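Local coordinates for major extracellular endoglucanase (Xanthomonas campestris pv. campestris, PDB 4TUF), which hydrolyses internal beta-1,4-glucosidic linkages in cellulose, lichenin and cereal beta-glucans through the glycoside hydrolase family 5 catalytic domain present here, at residues 17-22 against 306-311; 150-155 against 189-194; 230-235 against 273-278. All blocks are in the same frame, centred on the assembly; numbering follows the deposited sequence.

Contact 1 (17-22 against 306-311); sequences VQLKGV and INQGFY
The Phe310 ring packs obliquely against 17-22. Its CD2 lies 3.7 Å from Gly21 CA, while CZ touches Leu19 CD1 at the far end of the ring. The amides of Gln18 and Asn307 are the other flat pair, with planes 35° apart. Gln18 NE2 bonds to Asn307 O at 2.9 Å, and that oxygen lies in the plane of the Gln18 amide. NE2 also bonds to Trp344 O.

Gln308 uses its side chain where a strand would use its backbone. CG sits between the backbone N and the carbonyl carbon (chi1 54°), and the extended chain brings OE1 to 2.8 Å from Leu19 N. Beyond it the backbones pair as parallel strands: Gly309 N to Leu19 O, Gly21 N to Gly309 O, and Tyr311 N to Gly21 O. These strands are neighbours in the barrel of the TIM-barrel domain, one from each end of its sequence.

Inside the barrel Phe310 also packs on Ala56 of strand 56-61 and Leu107 of strand 105-110. A side-chain carbonyl thus extends the row of backbone bonds to just before the start of strand 309-311 and satisfies the N-H of buried Leu19.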
loop_
_atom_site.group_PDB
_atom_site.type_symbol
_atom_site.label_atom_id
_atom_site.label_comp_id
_atom_site.label_asym_id
_atom_site.label_seq_id
_atom_site.Cartn_x
_atom_site.Cartn_y
_atom_site.Cartn_z
ATOM N N VAL A 17 -7.115 -15.609 4.979
ATOM C CA VAL A 17 -6.906 -14.882 3.739
ATOM C C VAL A 17 -5.415 -14.672 3.480
ATOM O O VAL A 17 -4.672 -14.296 4.380
ATOM C CB VAL A 17 -7.617 -13.512 3.788
ATOM C CG1 VAL A 17 -7.222 -12.651 2.606
ATOM C CG2 VAL A 17 -9.130 -13.703 3.863
ATOM N N GLN A 18 -4.976 -14.928 2.253
ATOM C CA GLN A 18 -3.605 -14.613 1.864
ATOM C C GLN A 18 -3.605 -13.561 0.766
ATOM O O GLN A 18 -4.214 -13.752 -0.288
ATOM C CB GLN A 18 -2.868 -15.858 1.388
ATOM C CG GLN A 18 -1.426 -15.584 1.024
ATOM C CD GLN A 18 -0.784 -16.732 0.280
ATOM O OE1 GLN A 18 -1.455 -17.694 -0.103
ATOM N NE2 GLN A 18 0.523 -16.636 0.064
ATOM N N LEU A 19 -2.922 -12.450 1.011
ATOM C CA LEU A 19 -2.953 -11.338 0.074
ATOM C C LEU A 19 -1.804 -11.395 -0.917
ATOM O O LEU A 19 -0.718 -10.887 -0.654
ATOM C CB LEU A 19 -2.927 -10.014 0.825
ATOM C CG LEU A 19 -4.074 -9.850 1.817
ATOM C CD1 LEU A 19 -3.865 -8.602 2.636
ATOM C CD2 LEU A 19 -5.404 -9.807 1.085
ATOM N N LYS A 20 -2.054 -12.031 -2.054
ATOM C CA LYS A 20 -1.124 -12.009 -3.170
ATOM C C LYS A 20 -1.366 -10.715 -3.939
ATOM O O LYS A 20 -2.071 -10.700 -4.947
ATOM C CB LYS A 20 -1.324 -13.232 -4.061
ATOM C CG LYS A 20 -1.519 -14.533 -3.288
ATOM C CD LYS A 20 -1.845 -15.680 -4.228
ATOM C CE LYS A 20 -2.357 -16.888 -3.471
ATOM N NZ LYS A 20 -2.639 -18.052 -4.369
ATOM N N GLY A 21 -0.788 -9.625 -3.450
ATOM C CA GLY A 21 -1.220 -8.307 -3.871
ATOM C C GLY A 21 -0.305 -7.512 -4.777
ATOM O O GLY A 21 0.867 -7.853 -4.982
ATOM N N VAL A 22 -0.865 -6.434 -5.319
ATOM C CA VAL A 22 -0.127 -5.498 -6.145
ATOM C C VAL A 22 -0.802 -4.129 -6.041
ATOM O O VAL A 22 -2.007 -4.043 -5.817
ATOM C CB VAL A 22 -0.054 -5.975 -7.617
ATOM C CG1 VAL A 22 -1.434 -5.969 -8.257
ATOM C CG2 VAL A 22 0.926 -5.128 -8.422
ATOM N N ILE A 306 6.269 -14.620 6.503
ATOM C CA ILE A 306 5.484 -13.701 5.692
ATOM C C ILE A 306 5.453 -14.119 4.228
ATOM O O ILE A 306 6.493 -14.190 3.582
ATOM C CB ILE A 306 6.045 -12.275 5.772
ATOM C CG1 ILE A 306 6.169 -11.827 7.232
ATOM C CG2 ILE A 306 5.183 -11.321 4.955
ATOM C CD1 ILE A 306 6.871 -10.491 7.397
ATOM N N ASN A 307 4.264 -14.389 3.701
ATOM C CA ASN A 307 4.137 -14.750 2.291
ATOM C C ASN A 307 3.054 -13.937 1.587
ATOM O O ASN A 307 2.331 -14.450 0.729
ATOM C CB ASN A 307 3.863 -16.255 2.138
ATOM C CG ASN A 307 2.613 -16.714 2.870
ATOM O OD1 ASN A 307 1.777 -15.909 3.282
ATOM N ND2 ASN A 307 2.476 -18.025 3.024
ATOM N N GLN A 308 2.949 -12.664 1.959
ATOM C CA GLN A 308 1.959 -11.772 1.373
ATOM C C GLN A 308 2.404 -10.324 1.449
ATOM O O GLN A 308 3.355 -9.988 2.149
ATOM C CB GLN A 308 0.606 -11.934 2.065
ATOM C CG GLN A 308 0.647 -11.759 3.571
ATOM C CD GLN A 308 -0.715 -11.949 4.202
ATOM O OE1 GLN A 308 -1.737 -11.888 3.519
ATOM N NE2 GLN A 308 -0.740 -12.180 5.508
ATOM N N GLY A 309 1.702 -9.468 0.721
ATOM C CA GLY A 309 2.067 -8.070 0.632
ATOM C C GLY A 309 1.595 -7.501 -0.688
ATOM O O GLY A 309 0.916 -8.185 -1.456
ATOM N N PHE A 310 1.951 -6.250 -0.954
ATOM C CA PHE A 310 1.506 -5.577 -2.165
ATOM C C PHE A 310 2.690 -5.055 -2.963
ATOM O O PHE A 310 3.324 -4.071 -2.574
ATOM C CB PHE A 310 0.556 -4.434 -1.817
ATOM C CG PHE A 310 -0.733 -4.888 -1.187
ATOM C CD1 PHE A 310 -0.828 -5.060 0.181
ATOM C CD2 PHE A 310 -1.849 -5.151 -1.970
ATOM C CE1 PHE A 310 -2.013 -5.482 0.758
ATOM C CE2 PHE A 310 -3.033 -5.576 -1.399
ATOM C CZ PHE A 310 -3.115 -5.741 -0.035
ATOM N N TYR A 311 2.984 -5.717 -4.078
ATOM C CA TYR A 311 4.072 -5.298 -4.954
ATOM C C TYR A 311 3.846 -3.909 -5.553
ATOM O O TYR A 311 2.712 -3.511 -5.808
ATOM C CB TYR A 311 4.263 -6.312 -6.083
ATOM C CG TYR A 311 5.591 -6.170 -6.783
ATOM C CD1 TYR A 311 6.760 -6.628 -6.186
ATOM C CD2 TYR A 311 5.684 -5.565 -8.029
ATOM C CE1 TYR A 311 7.985 -6.495 -6.815
ATOM C CE2 TYR A 311 6.908 -5.428 -8.665
ATOM C CZ TYR A 311 8.053 -5.896 -8.051
ATOM O OH TYR A 311 9.271 -5.767 -8.676
#

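Contact 2 (150-155 against 189-194); sequences LGLDLK and PKWLIA
Gly151 lies over one face of the Trp191 ring, its CA 3.4 Å above the plane and offset toward the rim. Leu152 CD1 comes to the ring's edge, in its plane, 3.6 Å from Trp191 CZ3. The indole is therefore met on a face and at an edge by consecutive residues. Further along, Leu154 CG packs on Ile193 CG2 at 3.7 Å. The CG2 branch of Ile193, anti to its N, is the one that touches Leu154.

Four backbone bonds hold this register. Leu192 N bonds to Leu150 O at 3.1 Å, and Leu152 N returns to Leu192 O. Ala194 N then bonds to Leu152 O at 2.8 Å, and Leu154 N to Ala194 O. Gly151 is bare on the side facing Leu192 O, and its CA approaches that oxygen to 3.3 Å in a CH...O contact.

Strands 149-153 and 192-195, with helix 173-187 between them, form a beta-alpha-beta unit of the barrel. Leu152 and Ile193 both pack on Val184 of that helix. Leu152 also touches Val139 of helix 129-143, which Trp191 and Leu154 reach as well. On the other face of the sheet are Asp153 and Ala194, and Asp153 OD2 forms a salt bridge with Arg58. Arg58 also pairs with Glu278, the probable nucleophile. The contact thus has an apolar side toward the helices and a charged group on the side of the catalytic centre.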
loop_
_atom_site.group_PDB
_atom_site.type_symbol
_atom_site.label_atom_id
_atom_site.label_comp_id
_atom_site.label_asym_id
_atom_site.label_seq_id
_atom_site.Cartn_x
_atom_site.Cartn_y
_atom_site.Cartn_z
ATOM N N LEU A 150 -11.201 -4.865 1.855
ATOM C CA LEU A 150 -10.501 -5.347 3.033
ATOM C C LEU A 150 -10.488 -4.350 4.186
ATOM O O LEU A 150 -10.625 -4.729 5.348
ATOM C CB LEU A 150 -9.069 -5.700 2.644
ATOM C CG LEU A 150 -8.439 -6.918 3.297
ATOM C CD1 LEU A 150 -9.202 -8.173 2.916
ATOM C CD2 LEU A 150 -7.001 -7.005 2.851
ATOM N N GLY A 151 -10.305 -3.074 3.861
ATOM C CA GLY A 151 -10.144 -2.053 4.879
ATOM C C GLY A 151 -9.412 -0.851 4.322
ATOM O O GLY A 151 -9.440 -0.616 3.121
ATOM N N LEU A 152 -8.741 -0.099 5.191
ATOM C CA LEU A 152 -8.127 1.163 4.792
ATOM C C LEU A 152 -6.698 1.317 5.282
ATOM O O LEU A 152 -6.393 1.061 6.449
ATOM C CB LEU A 152 -8.962 2.341 5.302
ATOM C CG LEU A 152 -9.777 3.098 4.253
ATOM C CD1 LEU A 152 -10.881 3.913 4.894
ATOM C CD2 LEU A 152 -8.855 4.002 3.472
ATOM N N ASP A 153 -5.830 1.728 4.363
ATOM C CA ASP A 153 -4.480 2.174 4.678
ATOM C C ASP A 153 -4.578 3.669 4.989
ATOM O O ASP A 153 -4.690 4.485 4.070
ATOM C CB ASP A 153 -3.535 1.892 3.500
ATOM C CG ASP A 153 -2.065 2.078 3.853
ATOM O OD1 ASP A 153 -1.765 2.807 4.821
ATOM O OD2 ASP A 153 -1.208 1.497 3.146
ATOM N N LEU A 154 -4.539 4.017 6.278
ATOM C CA LEU A 154 -4.965 5.337 6.757
ATOM C C LEU A 154 -4.283 6.534 6.097
ATOM O O LEU A 154 -4.926 7.548 5.841
ATOM C CB LEU A 154 -4.760 5.437 8.266
ATOM C CG LEU A 154 -5.579 4.504 9.155
ATOM C CD1 LEU A 154 -5.397 4.910 10.601
ATOM C CD2 LEU A 154 -7.057 4.503 8.775
ATOM N N LYS A 155 -2.987 6.417 5.831
ATOM C CA LYS A 155 -2.227 7.505 5.213
ATOM C C LYS A 155 -0.920 6.964 4.642
ATOM O O LYS A 155 -0.176 6.252 5.317
ATOM C CB LYS A 155 -1.964 8.622 6.233
ATOM C CG LYS A 155 -0.662 9.388 6.061
ATOM C CD LYS A 155 -0.838 10.566 5.135
ATOM C CE LYS A 155 0.391 11.461 5.140
ATOM N NZ LYS A 155 1.610 10.803 4.610
ATOM N N PRO A 189 -17.011 -1.374 11.100
ATOM C CA PRO A 189 -16.337 -2.082 12.199
ATOM C C PRO A 189 -15.728 -3.429 11.797
ATOM O O PRO A 189 -14.994 -4.017 12.593
ATOM C CB PRO A 189 -17.456 -2.272 13.230
ATOM C CG PRO A 189 -18.719 -2.174 12.455
ATOM C CD PRO A 189 -18.457 -1.224 11.335
ATOM N N LYS A 190 -16.012 -3.893 10.583
ATOM C CA LYS A 190 -15.455 -5.149 10.085
ATOM C C LYS A 190 -14.274 -4.923 9.137
ATOM O O LYS A 190 -13.779 -5.862 8.511
ATOM C CB LYS A 190 -16.544 -5.962 9.382
ATOM C CG LYS A 190 -17.557 -6.571 10.338
ATOM C CD LYS A 190 -18.785 -7.098 9.624
ATOM C CE LYS A 190 -18.404 -8.095 8.548
ATOM N NZ LYS A 190 -19.604 -8.745 7.937
ATOM N N TRP A 191 -13.824 -3.676 9.033
ATOM C CA TRP A 191 -12.675 -3.348 8.199
ATOM C C TRP A 191 -11.363 -3.433 8.966
ATOM O O TRP A 191 -11.317 -3.145 10.159
ATOM C CB TRP A 191 -12.817 -1.946 7.613
ATOM C CG TRP A 191 -13.640 -1.884 6.368
ATOM C CD1 TRP A 191 -14.539 -2.810 5.927
ATOM C CD2 TRP A 191 -13.628 -0.837 5.392
ATOM N NE1 TRP A 191 -15.094 -2.400 4.736
ATOM C CE2 TRP A 191 -14.550 -1.192 4.386
ATOM C CE3 TRP A 191 -12.926 0.367 5.269
ATOM C CZ2 TRP A 191 -14.791 -0.383 3.276
ATOM C CZ3 TRP A 191 -13.165 1.167 4.164
ATOM C CH2 TRP A 191 -14.088 0.790 3.184
ATOM N N LEU A 192 -10.298 -3.814 8.270
ATOM C CA LEU A 192 -8.959 -3.764 8.839
ATOM C C LEU A 192 -8.370 -2.362 8.713
ATOM O O LEU A 192 -8.666 -1.623 7.770
ATOM C CB LEU A 192 -8.038 -4.770 8.151
ATOM C CG LEU A 192 -8.458 -6.236 8.141
ATOM C CD1 LEU A 192 -7.416 -7.056 7.408
ATOM C CD2 LEU A 192 -8.653 -6.752 9.553
ATOM N N ILE A 193 -7.526 -2.003 9.670
ATOM C CA ILE A 193 -6.840 -0.721 9.651
ATOM C C ILE A 193 -5.360 -0.945 9.385
ATOM O O ILE A 193 -4.665 -1.561 10.194
ATOM C CB ILE A 193 -7.026 0.026 10.981
ATOM C CG1 ILE A 193 -8.515 0.130 11.327
ATOM C CG2 ILE A 193 -6.395 1.410 10.918
ATOM C CD1 ILE A 193 -9.295 0.999 10.370
ATOM N N ALA A 194 -4.876 -0.474 8.243
ATOM C CA ALA A 194 -3.453 -0.615 7.941
ATOM C C ALA A 194 -2.697 0.633 8.373
ATOM O O ALA A 194 -3.082 1.754 8.031
ATOM C CB ALA A 194 -3.231 -0.890 6.466
#

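Contact 3 (230-235 against 273-278); sequences RLLLAP and ALLLGE. With 2HP (dihydrogenphosphate ion), chain F.
Leu275 CG stands between its own N and carbonyl carbon (chi1 49°), whereas Leu232 CG is anti to its N (chi1 176°). This brings Leu232 CD1 to 4.0 Å from Leu275 CG, with the two side chains nearly at right angles. The same methyl touches Ala273 CB. Leu275 CD1 reaches on to Ala234 CB.

The backbones join at both ends of Leu233: its N bonds to Ala273 O at 3.1 Å, and its O accepts Leu275 N. The next donor would be Pro235 N, but proline has no N-H; Leu275 O is met instead by Ala234 CA at 3.2 Å, a CH...O contact, and by Pro235 CD. Gly277 N then bonds to Pro235 O at 3.0 Å. Pro235 CG meets Leu276 CD2 crosswise, and Phe265 packs against both residues.

Phe265 belongs to helix 257-266, which links strands 231-238 and 276-280 in another beta-alpha-beta unit of the TIM barrel. The backbone bends at Gly277 and Glu278. Glu278 is probably the nucleophile. Its OE2 forms a salt bridge with Arg58 and its OE1 is hydrogen-bonded to Tyr238 OH, so both oxygens are held. The side chains of Glu278 and of Glu157, probably the proton donor, are about 3 Å apart at their nearest atoms.

At the opposite end of 230-235, Arg230 presents the edge of its guanidinium to a bound dihydrogenphosphate. NH1 bonds to phosphate O4 at 3.1 Å, and NH2 makes a longer bond to O2. Arg230 NE bonds to Pro189 O.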
loop_
_atom_site.group_PDB
_atom_site.type_symbol
_atom_site.label_atom_id
_atom_site.label_comp_id
_atom_site.label_asym_id
_atom_site.label_seq_id
_atom_site.Cartn_x
_atom_site.Cartn_y
_atom_site.Cartn_z
ATOM N N ARG A 230 -7.928 -5.856 14.503
ATOM C CA ARG A 230 -8.107 -5.075 13.279
ATOM C C ARG A 230 -6.798 -4.488 12.771
ATOM O O ARG A 230 -6.700 -4.114 11.603
ATOM C CB ARG A 230 -9.104 -3.936 13.494
ATOM C CG ARG A 230 -10.517 -4.379 13.784
ATOM C CD ARG A 230 -11.083 -5.203 12.661
ATOM N NE ARG A 230 -12.486 -5.513 12.907
ATOM C CZ ARG A 230 -12.901 -6.557 13.610
ATOM N NH1 ARG A 230 -14.193 -6.760 13.796
ATOM N NH2 ARG A 230 -12.020 -7.396 14.131
ATOM N N LEU A 231 -5.802 -4.390 13.647
ATOM C CA LEU A 231 -4.566 -3.690 13.308
ATOM C C LEU A 231 -3.663 -4.493 12.386
ATOM O O LEU A 231 -3.225 -5.593 12.716
ATOM C CB LEU A 231 -3.795 -3.322 14.569
ATOM C CG LEU A 231 -2.424 -2.698 14.310
ATOM C CD1 LEU A 231 -2.540 -1.389 13.531
ATOM C CD2 LEU A 231 -1.701 -2.485 15.624
ATOM N N LEU A 232 -3.386 -3.918 11.224
ATOM C CA LEU A 232 -2.511 -4.532 10.240
ATOM C C LEU A 232 -1.353 -3.576 9.982
ATOM O O LEU A 232 -1.569 -2.441 9.561
ATOM C CB LEU A 232 -3.289 -4.835 8.956
ATOM C CG LEU A 232 -2.583 -5.404 7.723
ATOM C CD1 LEU A 232 -2.047 -6.813 7.969
ATOM C CD2 LEU A 232 -3.539 -5.392 6.536
ATOM N N LEU A 233 -0.130 -4.010 10.271
ATOM C CA LEU A 233 1.033 -3.154 10.057
ATOM C C LEU A 233 1.526 -3.316 8.622
ATOM O O LEU A 233 1.679 -4.440 8.127
ATOM C CB LEU A 233 2.146 -3.489 11.045
ATOM C CG LEU A 233 1.891 -3.310 12.543
ATOM C CD1 LEU A 233 3.099 -3.808 13.311
ATOM C CD2 LEU A 233 1.609 -1.855 12.892
ATOM N N ALA A 234 1.771 -2.195 7.951
ATOM C CA ALA A 234 2.065 -2.235 6.521
ATOM C C ALA A 234 3.164 -1.262 6.099
ATOM O O ALA A 234 2.915 -0.345 5.325
ATOM C CB ALA A 234 0.791 -1.957 5.727
ATOM N N PRO A 235 4.393 -1.471 6.584
ATOM C CA PRO A 235 5.459 -0.546 6.203
ATOM C C PRO A 235 5.849 -0.704 4.736
ATOM O O PRO A 235 5.428 -1.656 4.076
ATOM C CB PRO A 235 6.613 -0.952 7.117
ATOM C CG PRO A 235 6.392 -2.400 7.347
ATOM C CD PRO A 235 4.901 -2.583 7.409
ATOM N N ALA A 273 0.314 -8.778 13.136
ATOM C CA ALA A 273 0.047 -9.064 11.732
ATOM C C ALA A 273 0.807 -8.042 10.909
ATOM O O ALA A 273 0.662 -6.839 11.131
ATOM C CB ALA A 273 -1.441 -9.008 11.427
ATOM N N LEU A 274 1.631 -8.517 9.980
ATOM C CA LEU A 274 2.483 -7.625 9.207
ATOM C C LEU A 274 2.659 -8.081 7.766
ATOM O O LEU A 274 2.766 -9.272 7.476
ATOM C CB LEU A 274 3.848 -7.491 9.886
ATOM C CG LEU A 274 4.827 -6.416 9.401
ATOM C CD1 LEU A 274 5.695 -5.946 10.557
ATOM C CD2 LEU A 274 5.704 -6.930 8.263
ATOM N N LEU A 275 2.669 -7.107 6.869
ATOM C CA LEU A 275 2.993 -7.322 5.469
ATOM C C LEU A 275 3.561 -6.020 4.912
ATOM O O LEU A 275 3.487 -4.983 5.566
ATOM C CB LEU A 275 1.758 -7.776 4.680
ATOM C CG LEU A 275 0.429 -7.013 4.806
ATOM C CD1 LEU A 275 0.471 -5.631 4.175
ATOM C CD2 LEU A 275 -0.698 -7.826 4.187
ATOM N N LEU A 276 4.116 -6.061 3.708
ATOM C CA LEU A 276 4.588 -4.836 3.075
ATOM C C LEU A 276 3.513 -4.195 2.189
ATOM O O LEU A 276 2.985 -4.827 1.279
ATOM C CB LEU A 276 5.839 -5.122 2.255
ATOM C CG LEU A 276 7.012 -5.650 3.066
ATOM C CD1 LEU A 276 8.160 -6.048 2.150
ATOM C CD2 LEU A 276 7.445 -4.604 4.069
ATOM N N GLY A 277 3.194 -2.934 2.460
ATOM C CA GLY A 277 2.252 -2.197 1.638
ATOM C C GLY A 277 2.818 -1.875 0.268
ATOM O O GLY A 277 2.098 -1.874 -0.729
ATOM N N GLU A 278 4.114 -1.588 0.221
ATOM C CA GLU A 278 4.817 -1.363 -1.038
ATOM C C GLU A 278 6.234 -1.913 -0.965
ATOM O O GLU A 278 6.978 -1.623 -0.027
ATOM C CB GLU A 278 4.873 0.129 -1.385
ATOM C CG GLU A 278 3.543 0.765 -1.746
ATOM C CD GLU A 278 3.686 2.236 -2.074
ATOM O OE1 GLU A 278 4.828 2.665 -2.329
ATOM O OE2 GLU A 278 2.667 2.964 -2.075
HETATM P P 2HP F . -14.308 -10.159 15.512
HETATM O O1 2HP F . -14.907 -11.230 16.393
HETATM O O2 2HP F . -12.802 -10.245 15.588
HETATM O O3 2HP F . -14.751 -10.364 14.081
HETATM O O4 2HP F . -14.768 -8.801 15.990
#

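In the fold
All three contacts join neighbouring strands of one curled sheet, the barrel of the catalytic domain. Contacts 2 and 3 follow one another along the chain, both nested inside the loop closed by contact 1. The centre of contact 3 is about 10 Å from each of the others, while contacts 1 and 2 are about 15 Å apart. Strands 192-195 and 231-238 are neighbours in the sheet, with a probable bond from Leu232 N to Ile193 O; so are 276-280 and 309-311, through Phe310 N and Leu276 O. Leu19 also touches Leu150 and Leu275. Contact 1 closes the barrel, pairing its first strand with its last, and the probable nucleophile lies on contact 3, between the other two.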